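Local coordinates for protein arginine kinase (Anthopleura japonica, PDB 4RF6) that catalyses the reversible transfer of phosphate from ATP to L-arginine, giving phosphoarginine and ADP, with two phosphagen kinase repeats in tandem, at residues K293-K298 / E360-A365; V417-S422 / G550-E555; N502-I507 / N560-E565. All blocks are in the same frame, centred on the assembly; numbering follows the deposited sequence.

Interaction 1. Residues K293-K298 / E360-A365; sequences KIPHAK and ELEKEA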
loop_
_atom_site.group_PDB
_atom_site.type_symbol
_atom_site.label_atom_id
_atom_site.label_comp_id
_atom_site.label_asym_id
_atom_site.label_seq_id
_atom_site.Cartn_x
_atom_site.Cartn_y
_atom_site.Cartn_z
ATOM N N LYS A 293 -4.329 4.131 -11.991
ATOM C CA LYS A 293 -4.345 3.201 -13.114
ATOM C C LYS A 293 -5.377 3.637 -14.140
ATOM O O LYS A 293 -6.583 3.468 -13.934
ATOM C CB LYS A 293 -4.664 1.788 -12.627
ATOM C CG LYS A 293 -4.701 0.729 -13.718
ATOM C CD LYS A 293 -4.486 -0.648 -13.110
ATOM C CE LYS A 293 -4.265 -1.721 -14.170
ATOM N NZ LYS A 293 -5.500 -2.051 -14.931
ATOM N N ILE A 294 -4.902 4.208 -15.243
ATOM C CA ILE A 294 -5.785 4.742 -16.274
ATOM C C ILE A 294 -5.342 4.383 -17.706
ATOM O O ILE A 294 -5.135 5.274 -18.534
ATOM C CB ILE A 294 -5.926 6.277 -16.127
ATOM C CG1 ILE A 294 -4.552 6.923 -15.932
ATOM C CG2 ILE A 294 -6.828 6.633 -14.944
ATOM C CD1 ILE A 294 -4.586 8.449 -15.831
ATOM N N PRO A 295 -5.218 3.073 -18.013
ATOM C CA PRO A 295 -4.747 2.726 -19.361
ATOM C C PRO A 295 -5.745 3.099 -20.460
ATOM O O PRO A 295 -5.336 3.319 -21.600
ATOM C CB PRO A 295 -4.571 1.202 -19.293
ATOM C CG PRO A 295 -5.498 0.760 -18.225
ATOM C CD PRO A 295 -5.509 1.871 -17.207
ATOM N N HIS A 296 -7.029 3.175 -20.122
ATOM C CA HIS A 296 -8.050 3.546 -21.096
ATOM C C HIS A 296 -8.069 5.051 -21.360
ATOM O O HIS A 296 -8.147 5.490 -22.508
ATOM C CB HIS A 296 -9.438 3.095 -20.630
ATOM C CG HIS A 296 -9.592 1.611 -20.514
ATOM N ND1 HIS A 296 -9.594 0.957 -19.300
ATOM C CD2 HIS A 296 -9.758 0.655 -21.458
ATOM C CE1 HIS A 296 -9.753 -0.339 -19.503
ATOM N NE2 HIS A 296 -9.854 -0.548 -20.803
ATOM N N ALA A 297 -8.009 5.838 -20.289
ATOM C CA ALA A 297 -8.035 7.293 -20.402
ATOM C C ALA A 297 -6.831 7.810 -21.194
ATOM O O ALA A 297 -6.902 8.861 -21.835
ATOM C CB ALA A 297 -8.087 7.936 -19.018
ATOM N N LYS A 298 -5.735 7.058 -21.143
ATOM C CA LYS A 298 -4.505 7.389 -21.861
ATOM C C LYS A 298 -4.723 7.446 -23.376
ATOM O O LYS A 298 -4.130 8.275 -24.074
ATOM C CB LYS A 298 -3.422 6.359 -21.519
ATOM C CG LYS A 298 -2.104 6.521 -22.272
ATOM C CD LYS A 298 -1.529 7.927 -22.130
ATOM C CE LYS A 298 -0.114 8.011 -22.692
ATOM N NZ LYS A 298 0.017 7.305 -24.000
ATOM N N GLU A 360 -12.833 9.684 -14.232
ATOM C CA GLU A 360 -14.143 9.579 -14.871
ATOM C C GLU A 360 -14.048 9.087 -16.316
ATOM O O GLU A 360 -14.962 8.426 -16.818
ATOM C CB GLU A 360 -14.893 10.911 -14.794
ATOM C CG GLU A 360 -15.404 11.245 -13.397
ATOM C CD GLU A 360 -16.508 10.303 -12.937
ATOM O OE1 GLU A 360 -17.261 9.802 -13.801
ATOM O OE2 GLU A 360 -16.625 10.063 -11.715
ATOM N N LEU A 361 -12.934 9.403 -16.970
ATOM C CA LEU A 361 -12.641 8.883 -18.304
ATOM C C LEU A 361 -12.444 7.369 -18.275
ATOM O O LEU A 361 -13.005 6.645 -19.099
ATOM C CB LEU A 361 -11.384 9.538 -18.882
ATOM C CG LEU A 361 -11.454 10.906 -19.559
ATOM C CD1 LEU A 361 -10.153 11.169 -20.306
ATOM C CD2 LEU A 361 -12.648 11.005 -20.507
ATOM N N GLU A 362 -11.627 6.900 -17.333
ATOM C CA GLU A 362 -11.402 5.468 -17.153
ATOM C C GLU A 362 -12.722 4.756 -16.842
ATOM O O GLU A 362 -12.999 3.678 -17.376
ATOM C CB GLU A 362 -10.385 5.223 -16.031
ATOM C CG GLU A 362 -9.919 3.772 -15.898
ATOM C CD GLU A 362 -9.054 3.328 -17.060
ATOM O OE1 GLU A 362 -8.506 4.207 -17.756
ATOM O OE2 GLU A 362 -8.922 2.104 -17.278
ATOM N N LYS A 363 -13.538 5.373 -15.991
ATOM C CA LYS A 363 -14.817 4.786 -15.589
ATOM C C LYS A 363 -15.818 4.690 -16.745
ATOM O O LYS A 363 -16.563 3.705 -16.851
ATOM C CB LYS A 363 -15.422 5.567 -14.419
ATOM C CG LYS A 363 -14.740 5.308 -13.085
ATOM C CD LYS A 363 -15.013 6.415 -12.074
ATOM C CE LYS A 363 -16.487 6.506 -11.714
ATOM N NZ LYS A 363 -16.728 7.509 -10.634
ATOM N N GLU A 364 -15.840 5.713 -17.598
ATOM C CA GLU A 364 -16.706 5.722 -18.777
ATOM C C GLU A 364 -16.335 4.570 -19.690
ATOM O O GLU A 364 -17.195 3.863 -20.201
ATOM C CB GLU A 364 -16.549 7.029 -19.561
ATOM C CG GLU A 364 -17.283 8.241 -19.002
ATOM C CD GLU A 364 -17.056 9.476 -19.856
ATOM O OE1 GLU A 364 -16.665 9.315 -21.031
ATOM O OE2 GLU A 364 -17.255 10.603 -19.352
ATOM N N ALA A 365 -15.035 4.397 -19.894
ATOM C CA ALA A 365 -14.519 3.351 -20.766
ATOM C C ALA A 365 -14.885 1.971 -20.239
ATOM O O ALA A 365 -15.246 1.073 -21.005
ATOM C CB ALA A 365 -13.019 3.481 -20.904
#
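E362 of helix 344-370 reaches across to H296 and A297, and its carboxylate carries the polar side of the contact. Leaving the helix with CG anti to the backbone N (chi1 -171°), the chain bends at its second torsion and brings both oxygens to the start of the short, weakly bonded helix 295-298. There OE1 accepts from two backbone amides, ahead of the K298 N to I294 O bond. The bond from A297 N to E362 OE1 is 3.1 Å long, with an angle of 157° at the hydrogen, and arrives close to the axis of the C-O bond. The other, from H296 N to OE1, is bent and weak. The second oxygen, OE2, lies at the edge of the imidazole, near its plane, in a His-carboxylate hydrogen bond. Its modelled length of 2.4 Å from H296 ND1 to E362 OE2 is very short, and the precise value is doubtful. Ring and carboxylate are twisted 41° apart. K293 NZ stands 5.9 Å from E362 OE2, too far for a salt bridge, though its charge may still help to steady the carboxylate.

The apolar contacts lie beside this network. A297 CB rests on L361 CB at 3.7 Å, while A365 CB meets H296 CB at 3.6 Å. Apart from these, the methylene CG of E362 lies 3.9 Å from K293 O, a buried carbonyl with no polar partner in the model.

In the catalytic domain of the first repeat, the contact joins the turn after strand 286-293 to the long helix 344-370. I294 packs on F303 of helix 303-310 and Y332 of strand 331-336, L361 on I306 of helix 303-310, and E362 on Y126, just before strand 127-136.

Interaction 2. Residues V417-S422 / G550-E555; sequences VENLDS and GDRFLE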
loop_
_atom_site.group_PDB
_atom_site.type_symbol
_atom_site.label_atom_id
_atom_site.label_comp_id
_atom_site.label_asym_id
_atom_site.label_seq_id
_atom_site.Cartn_x
_atom_site.Cartn_y
_atom_site.Cartn_z
ATOM N N VAL A 417 -14.315 -13.762 -15.787
ATOM C CA VAL A 417 -14.265 -13.175 -17.123
ATOM C C VAL A 417 -12.809 -12.959 -17.558
ATOM O O VAL A 417 -12.461 -13.203 -18.718
ATOM C CB VAL A 417 -15.085 -11.867 -17.206
ATOM C CG1 VAL A 417 -14.835 -11.145 -18.523
ATOM C CG2 VAL A 417 -16.570 -12.161 -17.059
ATOM N N GLU A 418 -11.957 -12.526 -16.626
ATOM C CA GLU A 418 -10.535 -12.330 -16.926
ATOM C C GLU A 418 -9.758 -13.646 -16.955
ATOM O O GLU A 418 -8.795 -13.795 -17.711
ATOM C CB GLU A 418 -9.888 -11.363 -15.926
ATOM C CG GLU A 418 -10.355 -9.919 -16.055
ATOM C CD GLU A 418 -10.013 -9.297 -17.405
ATOM O OE1 GLU A 418 -9.007 -9.706 -18.022
ATOM O OE2 GLU A 418 -10.757 -8.394 -17.838
ATOM N N ASN A 419 -10.173 -14.595 -16.124
ATOM C CA ASN A 419 -9.540 -15.905 -16.088
ATOM C C ASN A 419 -10.489 -17.002 -16.578
ATOM O O ASN A 419 -11.149 -17.666 -15.778
ATOM C CB ASN A 419 -9.032 -16.218 -14.677
ATOM C CG ASN A 419 -8.035 -15.187 -14.171
ATOM O OD1 ASN A 419 -6.838 -15.270 -14.457
ATOM N ND2 ASN A 419 -8.527 -14.205 -13.419
ATOM N N LEU A 420 -10.532 -17.188 -17.896
ATOM C CA LEU A 420 -11.452 -18.123 -18.550
ATOM C C LEU A 420 -11.349 -19.546 -18.003
ATOM O O LEU A 420 -12.311 -20.317 -18.067
ATOM C CB LEU A 420 -11.198 -18.137 -20.059
ATOM C CG LEU A 420 -11.296 -16.806 -20.800
ATOM C CD1 LEU A 420 -10.167 -16.643 -21.809
ATOM C CD2 LEU A 420 -12.630 -16.703 -21.498
ATOM N N ASP A 421 -10.183 -19.881 -17.462
ATOM C CA ASP A 421 -9.917 -21.222 -16.957
ATOM C C ASP A 421 -10.252 -21.373 -15.472
ATOM O O ASP A 421 -9.801 -22.321 -14.823
ATOM C CB ASP A 421 -8.447 -21.577 -17.175
ATOM C CG ASP A 421 -7.527 -20.868 -16.195
ATOM O OD1 ASP A 421 -7.597 -19.623 -16.098
ATOM O OD2 ASP A 421 -6.750 -21.563 -15.505
ATOM N N SER A 422 -11.023 -20.435 -14.929
ATOM C CA SER A 422 -11.451 -20.537 -13.536
ATOM C C SER A 422 -12.448 -21.684 -13.410
ATOM O O SER A 422 -13.120 -22.038 -14.385
ATOM C CB SER A 422 -12.114 -19.239 -13.067
ATOM O OG SER A 422 -11.522 -18.097 -13.660
ATOM N N GLY A 550 -1.831 -12.354 -3.596
ATOM C CA GLY A 550 -2.723 -13.342 -4.178
ATOM C C GLY A 550 -2.436 -13.596 -5.641
ATOM O O GLY A 550 -1.856 -12.745 -6.325
ATOM N N ASP A 551 -2.855 -14.760 -6.132
ATOM C CA ASP A 551 -2.650 -15.093 -7.539
ATOM C C ASP A 551 -3.569 -14.298 -8.469
ATOM O O ASP A 551 -4.313 -13.428 -8.014
ATOM C CB ASP A 551 -2.784 -16.602 -7.778
ATOM C CG ASP A 551 -4.177 -17.139 -7.478
ATOM O OD1 ASP A 551 -5.181 -16.395 -7.581
ATOM O OD2 ASP A 551 -4.265 -18.339 -7.152
ATOM N N ARG A 552 -3.524 -14.609 -9.765
ATOM C CA ARG A 552 -4.288 -13.868 -10.769
ATOM C C ARG A 552 -5.802 -13.949 -10.555
ATOM O O ARG A 552 -6.544 -13.084 -11.023
ATOM C CB ARG A 552 -3.948 -14.361 -12.178
ATOM C CG ARG A 552 -4.303 -15.825 -12.422
ATOM C CD ARG A 552 -3.727 -16.350 -13.735
ATOM N NE ARG A 552 -3.617 -17.810 -13.728
ATOM C CZ ARG A 552 -4.485 -18.640 -14.304
ATOM N NH1 ARG A 552 -5.543 -18.170 -14.959
ATOM N NH2 ARG A 552 -4.285 -19.950 -14.230
ATOM N N PHE A 553 -6.264 -14.994 -9.877
ATOM C CA PHE A 553 -7.696 -15.134 -9.632
ATOM C C PHE A 553 -8.118 -14.126 -8.572
ATOM O O PHE A 553 -9.137 -13.450 -8.716
ATOM C CB PHE A 553 -8.045 -16.560 -9.197
ATOM C CG PHE A 553 -7.715 -17.604 -10.226
ATOM C CD1 PHE A 553 -8.520 -17.771 -11.346
ATOM C CD2 PHE A 553 -6.602 -18.416 -10.072
ATOM C CE1 PHE A 553 -8.214 -18.726 -12.297
ATOM C CE2 PHE A 553 -6.288 -19.374 -11.017
ATOM C CZ PHE A 553 -7.093 -19.532 -12.130
ATOM N N LEU A 554 -7.314 -14.025 -7.517
ATOM C CA LEU A 554 -7.529 -13.030 -6.471
ATOM C C LEU A 554 -7.289 -11.604 -6.972
ATOM O O LEU A 554 -8.036 -10.679 -6.632
ATOM C CB LEU A 554 -6.638 -13.342 -5.266
ATOM C CG LEU A 554 -7.002 -14.674 -4.610
ATOM C CD1 LEU A 554 -6.113 -15.013 -3.418
ATOM C CD2 LEU A 554 -8.460 -14.656 -4.198
ATOM N N GLU A 555 -6.243 -11.428 -7.774
ATOM C CA GLU A 555 -5.953 -10.129 -8.375
ATOM C C GLU A 555 -7.156 -9.593 -9.144
ATOM O O GLU A 555 -7.556 -8.434 -8.970
ATOM C CB GLU A 555 -4.731 -10.227 -9.298
ATOM C CG GLU A 555 -4.404 -8.928 -10.028
ATOM C CD GLU A 555 -3.924 -7.822 -9.098
ATOM O OE1 GLU A 555 -3.259 -8.130 -8.088
ATOM O OE2 GLU A 555 -4.215 -6.643 -9.385
#
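N419 and F553 have the closest CA atoms, 6.8 Å apart, where the type I turn N419-S422 after helix 409-418 faces the first turn of helix 552-557. R552 and D421 come from opposite directions and meet end-on through two bonds of a salt bridge. R552 NH1 lies 2.8 Å from D421 OD1, and NH2 lies 3.2 Å from OD2. Both oxygens are met on their syn sides, and the two flat groups are only 13° from coplanar. The arginine is extended from CG to NE, which carries its guanidinium out to the turn.

NH1 has a second acceptor: N419 OD1, at 3.2 Å, receives it from a direction tilted 26° off the carbonyl plane. N419 ND2 bonds back to S415 O, in the last turn of helix 409-418, and adds a weak bond to R552 O. F553 turns its ring obliquely to the guanidinium, and CZ lies over one face, 3.3 Å from that plane and offset toward the rim. CE1 of the same ring touches N419 CB at 3.6 Å, and S422 OG lies at the ring edge. D551 is the N-cap of helix 552-557, its OD1 accepting from F553 N and L554 N.

Crystal neighbours touch both R552 and D421 and may influence their modelled side chains. The chemistry joins the N-terminal and catalytic domains of the second repeat by a two-bond ion pair, flanked by an amide and a phenyl ring; both partners are exposed, so solvent probably screens the charges.

Interaction 3. Residues N502-I507 / N560-E565; sequences NERLDI and NKLWPE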
loop_
_atom_site.group_PDB
_atom_site.type_symbol
_atom_site.label_atom_id
_atom_site.label_comp_id
_atom_site.label_asym_id
_atom_site.label_seq_id
_atom_site.Cartn_x
_atom_site.Cartn_y
_atom_site.Cartn_z
ATOM N N ASN A 502 -9.995 1.962 4.404
ATOM C CA ASN A 502 -10.217 2.148 5.837
ATOM C C ASN A 502 -10.822 0.926 6.524
ATOM O O ASN A 502 -10.470 0.615 7.662
ATOM C CB ASN A 502 -11.067 3.398 6.096
ATOM C CG ASN A 502 -10.327 4.682 5.767
ATOM O OD1 ASN A 502 -9.098 4.730 5.815
ATOM N ND2 ASN A 502 -11.074 5.730 5.431
ATOM N N GLU A 503 -11.732 0.235 5.843
ATOM C CA GLU A 503 -12.263 -1.026 6.369
ATOM C C GLU A 503 -11.153 -2.041 6.648
ATOM O O GLU A 503 -11.095 -2.639 7.726
ATOM C CB GLU A 503 -13.259 -1.650 5.393
ATOM C CG GLU A 503 -14.607 -0.960 5.280
ATOM C CD GLU A 503 -15.521 -1.680 4.297
ATOM O OE1 GLU A 503 -16.489 -2.327 4.744
ATOM O OE2 GLU A 503 -15.253 -1.607 3.078
ATOM N N ARG A 504 -10.275 -2.246 5.670
ATOM C CA ARG A 504 -9.203 -3.235 5.817
ATOM C C ARG A 504 -8.293 -2.886 6.993
ATOM O O ARG A 504 -7.886 -3.767 7.760
ATOM C CB ARG A 504 -8.378 -3.353 4.528
ATOM C CG ARG A 504 -7.283 -4.413 4.616
ATOM C CD ARG A 504 -6.434 -4.451 3.347
ATOM N NE ARG A 504 -7.233 -4.811 2.178
ATOM C CZ ARG A 504 -7.638 -3.950 1.255
ATOM N NH1 ARG A 504 -7.314 -2.668 1.357
ATOM N NH2 ARG A 504 -8.365 -4.367 0.226
ATOM N N LEU A 505 -7.977 -1.600 7.128
ATOM C CA LEU A 505 -7.168 -1.116 8.240
ATOM C C LEU A 505 -7.902 -1.279 9.572
ATOM O O LEU A 505 -7.284 -1.603 10.583
ATOM C CB LEU A 505 -6.782 0.355 8.037
ATOM C CG LEU A 505 -5.762 0.689 6.951
ATOM C CD1 LEU A 505 -5.721 2.188 6.703
ATOM C CD2 LEU A 505 -4.380 0.190 7.337
ATOM N N ASP A 506 -9.212 -1.039 9.576
ATOM C CA ASP A 506 -10.008 -1.211 10.795
ATOM C C ASP A 506 -10.030 -2.674 11.216
ATOM O O ASP A 506 -9.905 -2.992 12.395
ATOM C CB ASP A 506 -11.446 -0.720 10.604
ATOM C CG ASP A 506 -11.557 0.794 10.601
ATOM O OD1 ASP A 506 -10.573 1.467 10.982
ATOM O OD2 ASP A 506 -12.632 1.309 10.223
ATOM N N ILE A 507 -10.200 -3.557 10.239
ATOM C CA ILE A 507 -10.193 -4.995 10.487
ATOM C C ILE A 507 -8.862 -5.447 11.086
ATOM O O ILE A 507 -8.845 -6.146 12.097
ATOM C CB ILE A 507 -10.502 -5.779 9.196
ATOM C CG1 ILE A 507 -11.974 -5.612 8.818
ATOM C CG2 ILE A 507 -10.152 -7.249 9.357
ATOM C CD1 ILE A 507 -12.296 -5.945 7.367
ATOM N N ASN A 560 -6.381 -8.217 -4.019
ATOM C CA ASN A 560 -5.000 -7.798 -3.755
ATOM C C ASN A 560 -4.793 -6.297 -3.535
ATOM O O ASN A 560 -3.651 -5.841 -3.460
ATOM C CB ASN A 560 -4.074 -8.251 -4.888
ATOM C CG ASN A 560 -3.728 -9.721 -4.816
ATOM O OD1 ASN A 560 -3.769 -10.334 -3.747
ATOM N ND2 ASN A 560 -3.355 -10.294 -5.961
ATOM N N LYS A 561 -5.881 -5.537 -3.444
ATOM C CA LYS A 561 -5.801 -4.072 -3.414
ATOM C C LYS A 561 -4.906 -3.552 -2.294
ATOM O O LYS A 561 -4.990 -4.018 -1.155
ATOM C CB LYS A 561 -7.194 -3.437 -3.291
ATOM C CG LYS A 561 -8.145 -3.708 -4.455
ATOM C CD LYS A 561 -9.346 -2.760 -4.410
ATOM C CE LYS A 561 -10.508 -3.249 -5.274
ATOM N NZ LYS A 561 -11.320 -4.279 -4.564
ATOM N N LEU A 562 -4.039 -2.598 -2.644
ATOM C CA LEU A 562 -3.164 -1.921 -1.685
ATOM C C LEU A 562 -2.181 -2.852 -0.967
ATOM O O LEU A 562 -1.742 -2.552 0.147
ATOM C CB LEU A 562 -3.993 -1.140 -0.660
ATOM C CG LEU A 562 -5.013 -0.142 -1.207
ATOM C CD1 LEU A 562 -5.578 0.699 -0.064
ATOM C CD2 LEU A 562 -4.420 0.757 -2.302
ATOM N N TRP A 563 -1.830 -3.966 -1.606
ATOM C CA TRP A 563 -0.883 -4.917 -1.023
ATOM C C TRP A 563 0.404 -4.229 -0.590
ATOM O O TRP A 563 0.956 -3.418 -1.337
ATOM C CB TRP A 563 -0.543 -6.021 -2.022
ATOM C CG TRP A 563 0.181 -7.147 -1.377
ATOM C CD1 TRP A 563 1.537 -7.323 -1.293
ATOM C CD2 TRP A 563 -0.411 -8.247 -0.690
ATOM N NE1 TRP A 563 1.819 -8.476 -0.598
ATOM C CE2 TRP A 563 0.636 -9.063 -0.217
ATOM C CE3 TRP A 563 -1.731 -8.629 -0.434
ATOM C CZ2 TRP A 563 0.404 -10.237 0.498
ATOM C CZ3 TRP A 563 -1.960 -9.791 0.275
ATOM C CH2 TRP A 563 -0.900 -10.583 0.729
ATOM N N PRO A 564 0.905 -4.555 0.613
ATOM C CA PRO A 564 0.409 -5.497 1.624
ATOM C C PRO A 564 -0.243 -4.806 2.817
ATOM O O PRO A 564 -0.260 -5.375 3.911
ATOM C CB PRO A 564 1.698 -6.157 2.103
ATOM C CG PRO A 564 2.697 -5.004 2.067
ATOM C CD PRO A 564 2.275 -4.104 0.921
ATOM N N GLU A 565 -0.760 -3.599 2.616
ATOM C CA GLU A 565 -1.335 -2.829 3.714
ATOM C C GLU A 565 -2.473 -3.579 4.389
ATOM O O GLU A 565 -3.365 -4.096 3.717
ATOM C CB GLU A 565 -1.831 -1.472 3.213
ATOM C CG GLU A 565 -2.500 -0.612 4.277
ATOM C CD GLU A 565 -2.818 0.791 3.782
ATOM O OE1 GLU A 565 -3.887 0.983 3.168
ATOM O OE2 GLU A 565 -1.992 1.698 4.011
HETATM O O HOH W 1 -5.973 -0.890 3.377
#
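E565 OE1 accepts a hydrogen bond from a water oxygen 2.8 Å away, and this water in turn accepts from R504 NH1, bridging the loop to helix 501-516. The water lies in the guanidinium plane, 3.0 Å from R504 NH1. OE1 is also paired with R501 NE in a salt bridge, so two arginines of the same helix serve one carboxylate oxygen, one of them through water.

The R504 chain runs out straight through its first two torsions and bends at the third (chi3 -62°), laying its guanidinium against the loop. K561 O sits over the centre of one guanidinium face, 3.5 Å from the plane. It is therefore not hydrogen-bonded to R504, and R567 NH1 is its donor instead. R567 NH1 also bonds E565 O, the carbonyl that R504 CD approaches to 3.1 Å. Alongside, L505 CD2 packs on the methylene chain of E565, 3.7 Å from CG, and L562 CD1 lies near R504 NH1.

The loop follows helix 552-557 and leads into strand 568-572, passing through the type II turn N560-W563 and a cis peptide before P564. Helix 501-516 covers one side of it in the second repeat. L562 and E565 also touch K242 of strand 235-242, in the first repeat, placing the loop at the junction of the tandem halves.

In the fold
Interaction 1 belongs to the first repeat, interactions 2 and 3 to the second. The latter two are coupled through N560, early in the loop after helix 552-557: its OD1 lies 2.8 Å from G550 N, and its ND2 3.0 Å from E555 OE1, both probable hydrogen bonds. Interaction 1 touches neither; its nearest atoms stay about 7 Å from interaction 2 and about 10 Å from interaction 3. The predicted ATP site of the first repeat lies near two of the contacts, with the side chain of K293 about 8 Å from that of H291 and that of L562 about 7 Å from that of S129. Interaction 2 lies away from the annotated sites.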